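Local coordinates for GH59 galactosidase (Clostridium cellulolyticum, PDB 2V4V), which binds xylose through its family 6 carbohydrate-binding module, the part present here of a family 59 glycoside hydrolase probably active on plant cell-wall polysaccharides, at residues Ser16-Glu21 with Asp37-Asn42; Gly31-Gly36 with Tyr118-Asn123; Ile66-Asp71 with Val108-Lys113. All coordinates share one frame; numbering follows the deposited sequence.

Contact 1: Ser16-Glu21 with Asp37-Asn42. With XYP (beta-D-xylopyranose), chain B.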
loop_
_atom_site.group_PDB
_atom_site.type_symbol
_atom_site.label_atom_id
_atom_site.label_comp_id
_atom_site.label_asym_id
_atom_site.label_seq_id
_atom_site.Cartn_x
_atom_site.Cartn_y
_atom_site.Cartn_z
ATOM N N SER A 16 0.952 9.546 -7.386
ATOM C CA SER A 16 1.174 9.624 -8.807
ATOM C C SER A 16 0.370 8.555 -9.523
ATOM O O SER A 16 0.590 7.338 -9.282
ATOM C CB SER A 16 2.653 9.435 -9.107
ATOM O OG SER A 16 2.883 9.317 -10.504
ATOM N N GLY A 17 -0.564 9.019 -10.366
ATOM C CA GLY A 17 -1.227 8.113 -11.322
ATOM C C GLY A 17 -2.529 7.452 -10.898
ATOM O O GLY A 17 -3.170 6.745 -11.699
ATOM N N ILE A 18 -2.938 7.655 -9.642
ATOM C CA ILE A 18 -4.103 6.917 -9.127
ATOM C C ILE A 18 -5.352 7.806 -8.981
ATOM O O ILE A 18 -5.274 9.060 -9.146
ATOM C CB ILE A 18 -3.734 6.085 -7.827
ATOM C CG1 ILE A 18 -3.308 6.978 -6.657
ATOM C CG2 ILE A 18 -2.535 5.149 -8.153
ATOM C CD1 ILE A 18 -4.436 7.836 -6.005
ATOM N N GLN A 19 -6.482 7.178 -8.643
ATOM C CA GLN A 19 -7.695 7.942 -8.334
ATOM C C GLN A 19 -8.425 7.253 -7.205
ATOM O O GLN A 19 -8.407 6.010 -7.162
ATOM C CB GLN A 19 -8.625 8.028 -9.537
ATOM C CG GLN A 19 -7.938 8.492 -10.788
ATOM C CD GLN A 19 -8.815 8.330 -12.014
ATOM O OE1 GLN A 19 -10.055 8.556 -11.935
ATOM N NE2 GLN A 19 -8.198 7.933 -13.154
ATOM N N THR A 20 -8.995 8.049 -6.289
ATOM C CA THR A 20 -9.796 7.484 -5.217
ATOM C C THR A 20 -11.230 7.284 -5.703
ATOM O O THR A 20 -11.747 8.056 -6.539
ATOM C CB THR A 20 -9.846 8.426 -3.991
ATOM O OG1 THR A 20 -10.188 9.751 -4.418
ATOM C CG2 THR A 20 -8.449 8.424 -3.332
ATOM N N GLU A 21 -11.879 6.271 -5.131
ATOM C CA GLU A 21 -13.242 5.888 -5.521
ATOM C C GLU A 21 -13.969 5.249 -4.355
ATOM O O GLU A 21 -13.344 4.894 -3.326
ATOM C CB GLU A 21 -13.243 4.957 -6.721
ATOM C CG GLU A 21 -12.446 3.685 -6.417
ATOM C CD GLU A 21 -12.441 2.663 -7.548
ATOM O OE1 GLU A 21 -13.180 2.822 -8.571
ATOM O OE2 GLU A 21 -11.704 1.670 -7.361
ATOM N N ASP A 37 2.697 3.448 -10.657
ATOM C CA ASP A 37 1.929 4.420 -9.862
ATOM C C ASP A 37 2.372 4.317 -8.405
ATOM O O ASP A 37 2.973 3.321 -8.024
ATOM C CB ASP A 37 0.423 4.123 -9.978
ATOM C CG ASP A 37 -0.160 4.424 -11.380
ATOM O OD1 ASP A 37 0.514 5.121 -12.223
ATOM O OD2 ASP A 37 -1.313 3.930 -11.585
ATOM N N TYR A 38 2.096 5.346 -7.599
ATOM C CA TYR A 38 2.399 5.228 -6.170
ATOM C C TYR A 38 1.585 6.199 -5.330
ATOM O O TYR A 38 1.003 7.151 -5.849
ATOM C CB TYR A 38 3.902 5.410 -5.914
ATOM C CG TYR A 38 4.443 6.772 -6.293
ATOM C CD1 TYR A 38 4.311 7.880 -5.446
ATOM C CD2 TYR A 38 5.126 6.931 -7.492
ATOM C CE1 TYR A 38 4.847 9.135 -5.813
ATOM C CE2 TYR A 38 5.681 8.180 -7.856
ATOM C CZ TYR A 38 5.533 9.262 -7.017
ATOM O OH TYR A 38 6.102 10.470 -7.449
ATOM N N THR A 39 1.532 5.932 -4.028
ATOM C CA THR A 39 0.990 6.898 -3.093
ATOM C C THR A 39 2.050 7.119 -2.022
ATOM O O THR A 39 2.910 6.247 -1.796
ATOM C CB THR A 39 -0.351 6.430 -2.415
ATOM O OG1 THR A 39 -0.198 5.113 -1.879
ATOM C CG2 THR A 39 -1.512 6.449 -3.406
ATOM N N VAL A 40 1.932 8.254 -1.334
ATOM C CA VAL A 40 2.935 8.662 -0.330
ATOM C C VAL A 40 2.218 9.058 0.979
ATOM O O VAL A 40 1.209 9.772 0.923
ATOM C CB VAL A 40 3.718 9.919 -0.786
ATOM C CG1 VAL A 40 4.925 10.143 0.197
ATOM C CG2 VAL A 40 4.120 9.864 -2.263
ATOM N N TYR A 41 2.743 8.613 2.121
ATOM C CA TYR A 41 2.201 8.936 3.417
ATOM C C TYR A 41 3.327 9.573 4.269
ATOM O O TYR A 41 4.229 8.919 4.595
ATOM C CB TYR A 41 1.609 7.641 4.067
ATOM C CG TYR A 41 0.647 6.976 3.108
ATOM C CD1 TYR A 41 1.094 6.151 2.108
ATOM C CD2 TYR A 41 -0.682 7.269 3.145
ATOM C CE1 TYR A 41 0.240 5.633 1.194
ATOM C CE2 TYR A 41 -1.549 6.727 2.269
ATOM C CZ TYR A 41 -1.101 5.943 1.253
ATOM O OH TYR A 41 -1.981 5.432 0.337
ATOM N N ASN A 42 3.220 10.885 4.528
ATOM C CA ASN A 42 4.326 11.584 5.160
ATOM C C ASN A 42 4.418 11.311 6.652
ATOM O O ASN A 42 3.407 11.119 7.347
ATOM C CB ASN A 42 4.208 13.100 4.967
ATOM C CG ASN A 42 4.433 13.535 3.522
ATOM O OD1 ASN A 42 4.743 12.735 2.650
ATOM N ND2 ASN A 42 4.254 14.833 3.268
HETATM O O1 XYP B . -13.069 0.345 -13.806
HETATM C C1 XYP B . -11.989 0.564 -12.911
HETATM C C2 XYP B . -12.524 0.236 -11.525
HETATM C C3 XYP B . -11.420 0.399 -10.494
HETATM C C4 XYP B . -10.162 -0.340 -10.942
HETATM C C5 XYP B . -9.816 0.013 -12.395
HETATM O O2 XYP B . -13.555 1.131 -11.126
HETATM O O3 XYP B . -11.844 -0.071 -9.225
HETATM O O4 XYP B . -9.056 -0.001 -10.138
HETATM O O5 XYP B . -10.925 -0.253 -13.224
HETATM O O HOH W 1 2.049 7.389 -12.385
HETATM O O HOH W 2 -1.336 5.547 -14.225
#

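Contact 2: Gly31-Gly36 with Tyr118-Asn123. With NA (sodium ion), chain C; XYP (beta-D-xylopyranose), chain B.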
loop_
_atom_site.group_PDB
_atom_site.type_symbol
_atom_site.label_atom_id
_atom_site.label_comp_id
_atom_site.label_asym_id
_atom_site.label_seq_id
_atom_site.Cartn_x
_atom_site.Cartn_y
_atom_site.Cartn_z
ATOM N N GLY A 31 -7.749 3.329 -6.392
ATOM C CA GLY A 31 -7.858 2.466 -7.571
ATOM C C GLY A 31 -7.165 3.071 -8.796
ATOM O O GLY A 31 -6.407 4.029 -8.698
ATOM N N PHE A 32 -7.476 2.484 -9.951
ATOM C CA PHE A 32 -6.831 2.854 -11.214
ATOM C C PHE A 32 -5.312 2.772 -11.090
ATOM O O PHE A 32 -4.589 3.683 -11.496
ATOM C CB PHE A 32 -7.309 4.233 -11.655
ATOM C CG PHE A 32 -8.836 4.336 -11.662
ATOM C CD1 PHE A 32 -9.584 4.137 -12.861
ATOM C CD2 PHE A 32 -9.536 4.582 -10.500
ATOM C CE1 PHE A 32 -10.953 4.189 -12.863
ATOM C CE2 PHE A 32 -10.919 4.647 -10.530
ATOM C CZ PHE A 32 -11.617 4.460 -11.718
ATOM N N VAL A 33 -4.847 1.629 -10.524
ATOM C CA VAL A 33 -3.419 1.415 -10.242
ATOM C C VAL A 33 -2.797 0.654 -11.394
ATOM O O VAL A 33 -3.206 -0.483 -11.705
ATOM C CB VAL A 33 -3.289 0.587 -8.968
ATOM C CG1 VAL A 33 -1.838 0.203 -8.746
ATOM C CG2 VAL A 33 -3.875 1.366 -7.761
ATOM N N GLU A 34 -1.783 1.292 -11.988
ATOM C CA GLU A 34 -0.989 0.654 -13.023
ATOM C C GLU A 34 0.485 0.648 -12.610
ATOM O O GLU A 34 0.909 1.392 -11.688
ATOM C CB GLU A 34 -1.133 1.369 -14.377
ATOM C CG GLU A 34 -2.546 1.260 -14.913
ATOM C CD GLU A 34 -2.670 1.885 -16.286
ATOM O OE1 GLU A 34 -2.214 1.241 -17.283
ATOM O OE2 GLU A 34 -3.231 2.998 -16.381
ATOM N N ASN A 35 1.237 -0.237 -13.272
ATOM C CA ASN A 35 2.659 -0.355 -12.919
ATOM C C ASN A 35 3.353 1.019 -12.888
ATOM O O ASN A 35 3.217 1.786 -13.842
ATOM C CB ASN A 35 3.355 -1.221 -13.952
ATOM C CG ASN A 35 4.828 -1.419 -13.644
ATOM O OD1 ASN A 35 5.181 -2.159 -12.716
ATOM N ND2 ASN A 35 5.702 -0.840 -14.498
ATOM N N GLY A 36 4.061 1.311 -11.799
ATOM C CA GLY A 36 4.760 2.576 -11.669
ATOM C C GLY A 36 4.009 3.632 -10.856
ATOM O O GLY A 36 4.605 4.621 -10.401
ATOM N N TYR A 118 -4.594 -2.939 -14.992
ATOM C CA TYR A 118 -4.779 -2.493 -13.619
ATOM C C TYR A 118 -4.397 -3.614 -12.661
ATOM O O TYR A 118 -4.637 -4.810 -12.948
ATOM C CB TYR A 118 -6.218 -2.150 -13.428
ATOM C CG TYR A 118 -6.673 -0.976 -14.236
ATOM C CD1 TYR A 118 -6.188 0.317 -13.994
ATOM C CD2 TYR A 118 -7.664 -1.136 -15.202
ATOM C CE1 TYR A 118 -6.652 1.407 -14.733
ATOM C CE2 TYR A 118 -8.141 -0.042 -15.930
ATOM C CZ TYR A 118 -7.650 1.226 -15.672
ATOM O OH TYR A 118 -8.131 2.306 -16.394
ATOM N N LEU A 119 -3.797 -3.221 -11.535
ATOM C CA LEU A 119 -3.218 -4.214 -10.640
ATOM C C LEU A 119 -4.139 -4.602 -9.456
ATOM O O LEU A 119 -4.465 -5.807 -9.256
ATOM C CB LEU A 119 -1.865 -3.720 -10.108
ATOM C CG LEU A 119 -0.861 -3.309 -11.201
ATOM C CD1 LEU A 119 0.380 -2.909 -10.512
ATOM C CD2 LEU A 119 -0.553 -4.372 -12.222
ATOM N N PHE A 120 -4.502 -3.614 -8.635
ATOM C CA PHE A 120 -5.357 -3.906 -7.464
ATOM C C PHE A 120 -5.858 -2.563 -6.945
ATOM O O PHE A 120 -5.380 -1.485 -7.416
ATOM C CB PHE A 120 -4.555 -4.612 -6.336
ATOM C CG PHE A 120 -3.130 -4.037 -6.132
ATOM C CD1 PHE A 120 -2.907 -2.823 -5.472
ATOM C CD2 PHE A 120 -2.020 -4.704 -6.701
ATOM C CE1 PHE A 120 -1.576 -2.309 -5.370
ATOM C CE2 PHE A 120 -0.719 -4.211 -6.592
ATOM C CZ PHE A 120 -0.500 -3.031 -5.919
ATOM N N ASN A 121 -6.875 -2.640 -6.078
ATOM C CA ASN A 121 -7.397 -1.470 -5.333
ATOM C C ASN A 121 -6.920 -1.618 -3.876
ATOM O O ASN A 121 -6.857 -2.756 -3.354
ATOM C CB ASN A 121 -8.936 -1.460 -5.342
ATOM C CG ASN A 121 -9.521 -1.190 -6.705
ATOM O OD1 ASN A 121 -10.711 -1.520 -6.989
ATOM N ND2 ASN A 121 -8.702 -0.638 -7.576
ATOM N N LEU A 122 -6.631 -0.482 -3.223
ATOM C CA LEU A 122 -6.084 -0.515 -1.848
ATOM C C LEU A 122 -7.029 0.277 -0.971
ATOM O O LEU A 122 -7.256 1.448 -1.234
ATOM C CB LEU A 122 -4.660 0.097 -1.813
ATOM C CG LEU A 122 -3.989 0.278 -0.455
ATOM C CD1 LEU A 122 -3.665 -1.107 0.197
ATOM C CD2 LEU A 122 -2.686 1.041 -0.706
ATOM N N ASN A 123 -7.575 -0.379 0.057
ATOM C CA ASN A 123 -8.504 0.267 0.961
ATOM C C ASN A 123 -7.764 0.959 2.122
ATOM O O ASN A 123 -7.875 2.169 2.345
ATOM C CB ASN A 123 -9.503 -0.795 1.459
ATOM C CG ASN A 123 -10.539 -0.244 2.425
ATOM O OD1 ASN A 123 -10.550 0.959 2.764
ATOM N ND2 ASN A 123 -11.430 -1.130 2.893
HETATM NA NA NA C . -9.960 3.317 2.596
HETATM O O1 XYP B . -13.069 0.345 -13.806
HETATM C C1 XYP B . -11.989 0.564 -12.911
HETATM C C2 XYP B . -12.524 0.236 -11.525
HETATM C C3 XYP B . -11.420 0.399 -10.494
HETATM C C4 XYP B . -10.162 -0.340 -10.942
HETATM C C5 XYP B . -9.816 0.013 -12.395
HETATM O O2 XYP B . -13.555 1.131 -11.126
HETATM O O3 XYP B . -11.844 -0.071 -9.225
HETATM O O4 XYP B . -9.056 -0.001 -10.138
HETATM O O5 XYP B . -10.925 -0.253 -13.224
HETATM O O HOH W 3 -6.436 -0.778 -9.949
HETATM O O HOH W 4 -11.757 4.651 3.653
#

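Contact 3: Ile66-Asp71 with Val108-Lys113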
loop_
_atom_site.group_PDB
_atom_site.type_symbol
_atom_site.label_atom_id
_atom_site.label_comp_id
_atom_site.label_asym_id
_atom_site.label_seq_id
_atom_site.Cartn_x
_atom_site.Cartn_y
_atom_site.Cartn_z
ATOM N N ILE A 66 3.206 -4.467 -3.933
ATOM C CA ILE A 66 3.320 -3.140 -3.311
ATOM C C ILE A 66 4.726 -3.060 -2.764
ATOM O O ILE A 66 5.060 -3.752 -1.819
ATOM C CB ILE A 66 2.328 -2.936 -2.142
ATOM C CG1 ILE A 66 0.874 -3.193 -2.591
ATOM C CG2 ILE A 66 2.525 -1.538 -1.525
ATOM C CD1 ILE A 66 -0.142 -3.153 -1.460
ATOM N N GLU A 67 5.568 -2.278 -3.416
ATOM C CA GLU A 67 6.911 -2.049 -2.908
ATOM C C GLU A 67 6.834 -0.972 -1.855
ATOM O O GLU A 67 6.263 0.107 -2.094
ATOM C CB GLU A 67 7.855 -1.626 -4.036
ATOM C CG GLU A 67 8.222 -2.813 -4.940
ATOM C CD GLU A 67 9.232 -2.461 -6.047
ATOM O OE1 GLU A 67 9.502 -1.279 -6.250
ATOM O OE2 GLU A 67 9.717 -3.409 -6.713
ATOM N N ILE A 68 7.406 -1.248 -0.688
ATOM C CA ILE A 68 7.319 -0.284 0.395
ATOM C C ILE A 68 8.693 0.392 0.485
ATOM O O ILE A 68 9.656 -0.255 0.912
ATOM C CB ILE A 68 7.050 -0.975 1.745
ATOM C CG1 ILE A 68 5.754 -1.792 1.686
ATOM C CG2 ILE A 68 6.926 0.044 2.876
ATOM C CD1 ILE A 68 5.731 -2.952 2.678
ATOM N N ARG A 69 8.747 1.688 0.107
ATOM C CA ARG A 69 10.011 2.385 -0.005
ATOM C C ARG A 69 10.008 3.618 0.914
ATOM O O ARG A 69 8.959 4.195 1.189
ATOM C CB ARG A 69 10.240 2.829 -1.456
ATOM C CG ARG A 69 10.582 1.617 -2.363
ATOM C CD ARG A 69 10.773 2.007 -3.829
ATOM N NE ARG A 69 11.012 0.823 -4.638
ATOM C CZ ARG A 69 12.189 0.195 -4.742
ATOM N NH1 ARG A 69 13.287 0.639 -4.090
ATOM N NH2 ARG A 69 12.284 -0.899 -5.527
ATOM N N LEU A 70 11.190 3.971 1.446
ATOM C CA LEU A 70 11.241 5.083 2.379
ATOM C C LEU A 70 11.812 6.324 1.733
ATOM O O LEU A 70 12.866 6.304 1.099
ATOM C CB LEU A 70 12.098 4.706 3.594
ATOM C CG LEU A 70 11.579 3.556 4.447
ATOM C CD1 LEU A 70 12.551 3.273 5.631
ATOM C CD2 LEU A 70 10.151 3.788 4.927
ATOM N N ASP A 71 11.101 7.419 1.962
ATOM C CA ASP A 71 11.562 8.775 1.706
ATOM C C ASP A 71 11.647 9.260 0.250
ATOM O O ASP A 71 11.745 10.405 0.011
ATOM C CB ASP A 71 12.803 9.087 2.551
ATOM C CG ASP A 71 12.526 8.939 4.065
ATOM O OD1 ASP A 71 11.511 9.435 4.513
ATOM O OD2 ASP A 71 13.388 8.358 4.694
ATOM N N VAL A 108 6.419 7.323 3.715
ATOM C CA VAL A 108 6.304 5.979 3.200
ATOM C C VAL A 108 5.724 6.059 1.783
ATOM O O VAL A 108 4.615 6.593 1.612
ATOM C CB VAL A 108 5.406 5.099 4.101
ATOM C CG1 VAL A 108 5.041 3.825 3.393
ATOM C CG2 VAL A 108 6.126 4.758 5.417
ATOM N N TYR A 109 6.463 5.491 0.808
ATOM C CA TYR A 109 5.970 5.389 -0.574
ATOM C C TYR A 109 5.529 3.981 -0.810
ATOM O O TYR A 109 6.339 3.056 -0.672
ATOM C CB TYR A 109 7.087 5.723 -1.578
ATOM C CG TYR A 109 7.402 7.198 -1.587
ATOM C CD1 TYR A 109 7.090 8.005 -2.699
ATOM C CD2 TYR A 109 8.029 7.808 -0.477
ATOM C CE1 TYR A 109 7.392 9.380 -2.712
ATOM C CE2 TYR A 109 8.321 9.167 -0.476
ATOM C CZ TYR A 109 7.997 9.952 -1.590
ATOM O OH TYR A 109 8.315 11.306 -1.555
ATOM N N LEU A 110 4.247 3.820 -1.176
ATOM C CA LEU A 110 3.768 2.531 -1.645
ATOM C C LEU A 110 3.775 2.585 -3.180
ATOM O O LEU A 110 3.009 3.328 -3.783
ATOM C CB LEU A 110 2.382 2.221 -1.090
ATOM C CG LEU A 110 2.238 2.267 0.440
ATOM C CD1 LEU A 110 0.825 1.848 0.772
ATOM C CD2 LEU A 110 3.278 1.317 1.108
ATOM N N VAL A 111 4.696 1.824 -3.788
ATOM C CA VAL A 111 4.977 1.891 -5.210
ATOM C C VAL A 111 4.444 0.608 -5.840
ATOM O O VAL A 111 4.767 -0.502 -5.410
ATOM C CB VAL A 111 6.484 2.065 -5.509
ATOM C CG1 VAL A 111 6.712 2.187 -7.028
ATOM C CG2 VAL A 111 7.032 3.315 -4.777
ATOM N N PHE A 112 3.538 0.757 -6.809
ATOM C CA PHE A 112 2.760 -0.392 -7.267
ATOM C C PHE A 112 3.392 -0.943 -8.524
ATOM O O PHE A 112 3.565 -0.222 -9.509
ATOM C CB PHE A 112 1.309 0.058 -7.524
ATOM C CG PHE A 112 0.712 0.818 -6.345
ATOM C CD1 PHE A 112 0.758 0.241 -5.056
ATOM C CD2 PHE A 112 0.153 2.069 -6.509
ATOM C CE1 PHE A 112 0.235 0.937 -3.940
ATOM C CE2 PHE A 112 -0.402 2.777 -5.432
ATOM C CZ PHE A 112 -0.364 2.206 -4.134
ATOM N N LYS A 113 3.733 -2.233 -8.490
ATOM C CA LYS A 113 4.452 -2.813 -9.619
ATOM C C LYS A 113 3.788 -4.104 -10.087
ATOM O O LYS A 113 3.254 -4.868 -9.276
ATOM C CB LYS A 113 5.906 -3.112 -9.216
ATOM C CG LYS A 113 6.696 -1.875 -8.800
ATOM C CD LYS A 113 7.098 -1.014 -9.985
ATOM C CE LYS A 113 8.186 0.034 -9.626
ATOM N NZ LYS A 113 9.460 -0.461 -8.947
HETATM O O HOH W 5 9.477 12.248 0.692
#

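Contact 1: Ser16-Glu21 with Asp37-Asn42
Ser16 lays its CB over one face of the Tyr38 ring, a CH-pi contact with the carbon 3.7 Å from the ring centroid and displaced toward the CE2-CZ rim. Tyr38 reaches this place because its CG sits between the backbone N and the carbonyl carbon (chi1 63°), which swings the ring back across the neighbouring strand; its side chain also packs on Val111 of strand 105-113. Beneath the ring the two backbones form one antiparallel hydrogen-bonded pair: Ser16 N gives a nearly straight bond of 2.8 Å to Tyr38 O, and Tyr38 N returns one of 3.0 Å to Ser16 O. With OG anti to the backbone N, the Ser16 hydroxyl meets a water, which donates to Asp37 OD1. A second water donates to that same oxygen and, weakly, to Gly17 O, while Asp37 OD2 is taken by the backbone N of Glu34 within its own loop. On the buried side, Ile18 splits its branches: CG2 passes alongside Asp37 CB at 3.6 Å, whereas CG1 crosses Thr39 CG2 at 3.8 Å, roughly at a right angle. Thr39 uses its other branch, OG1, to donate to Tyr41 OH. Further along, Glu21, in the strand pairing with 28-31, turns its carboxylate to the sugar, OE1 accepting from xylose O2 at 3.1 Å and OE2 lying 2.6 Å from xylose O3. Strand 14-16 is an outer strand of the five-stranded sheet of the family 6 module's beta-sandwich, and after a turn at Gly17 and Ile18 the chain enters strand 19-22 at the xylose pocket.

Contact 2: Gly31-Gly36 with Tyr118-Asn123
Tyr118 sets its side chain between the loop at Phe32-Glu34 and the bound sugar. Its CB lies 3.8 Å from Val33 O; CD1 and CE1 run past Phe32 CA and Glu34 CG, while CD2 and CE2 approach xylose C5 and O5. One ring face thus carries the sugar, with xylose C5 3.6 Å above the plane and over the centre, and at the far end OH sits near the plane of the Phe32 ring, at its edge. Phe32 also turns a ring face to the xylose, its CE1 3.8 Å from xylose C1, coming from a direction roughly at right angles to Tyr118. With Trp89, another residue of the pocket, which touches Tyr118, they make the aromatic cleft of the family 6 module at the loop end of the beta-sandwich. Phe32 N grips the sugar, donating to xylose O4 at 3.0 Å, and Leu119 N joins the two segments by its bond of 2.8 Å to Val33 O, nearly along the C=O axis. A water held by Val33 N and Phe120 O also meets xylose O4. Deeper in, Val33 CG1 covers a face of the Phe120 ring, 4.2 Å from CE1. Beyond, Asn123 binds the sodium ion through both O and OD1, with Glu8, Glu10 and Glu28.

Contact 3: Ile66-Asp71 with Val108-Lys113
Ile66 starts the strand by pressing CG2 against Leu110 CB at 3.8 Å and toward the edge of the Phe112 ring. That branch stands anti to the backbone N (CG1 takes the other position, chi1 -55°), which aims it across at strand 105-113. Glu67 points to the other face and pairs with Val111 through two backbone bonds. Its OE1 takes three donors: Lys113 NZ at 2.8 Å, Arg69 NE at 3.0 Å and Arg69 NH2 at 2.9 Å. Arg69 NE and NH2 come to OE1 from one side of the carboxylate plane and Lys113 NZ from the other; OE1 lies in the guanidinium plane, gripped side-on. This shared anion probably offsets the nearness of the two cations. Ile68 returns to the face of Ile66, its CG1 beside Leu110 CD2 at 4.0 Å; here the strands belong to the five-stranded sheet of the module's beta-sandwich, and Phe53 from the opposing sheet packs on Ile68 and Leu110. Arg69 pairs likewise with Tyr109 and lays CD on Val111 CG2. Leu70 then touches Val108, CD2 to CG2 at 4.2 Å. Asp71 C comes 3.4 Å from Tyr109 CE2, and a water donates to Asp71 O while accepting from Tyr109 OH.

Contacts 1 and 3 share the five-stranded sheet through strands 38-48 and 105-113, centres about 10 Å apart, with Thr39 O 2.8 Å from Leu110 N; residues 19-21 of contact 1 pair instead with 28-31. Contact 2 stands at the end of the sandwich, about 9 Å from contact 1 and 13 Å from contact 3. Along the chain, contact 1 closes before contact 3 opens, the segments of contacts 1 and 2 alternate, and both segments of contact 3 fall between those of contact 2. Phe112 joins the pieces, packing on Val33 and Phe120. Contacts 1 and 2 both reach the xylose, so the pocket is assembled from distant parts of the chain.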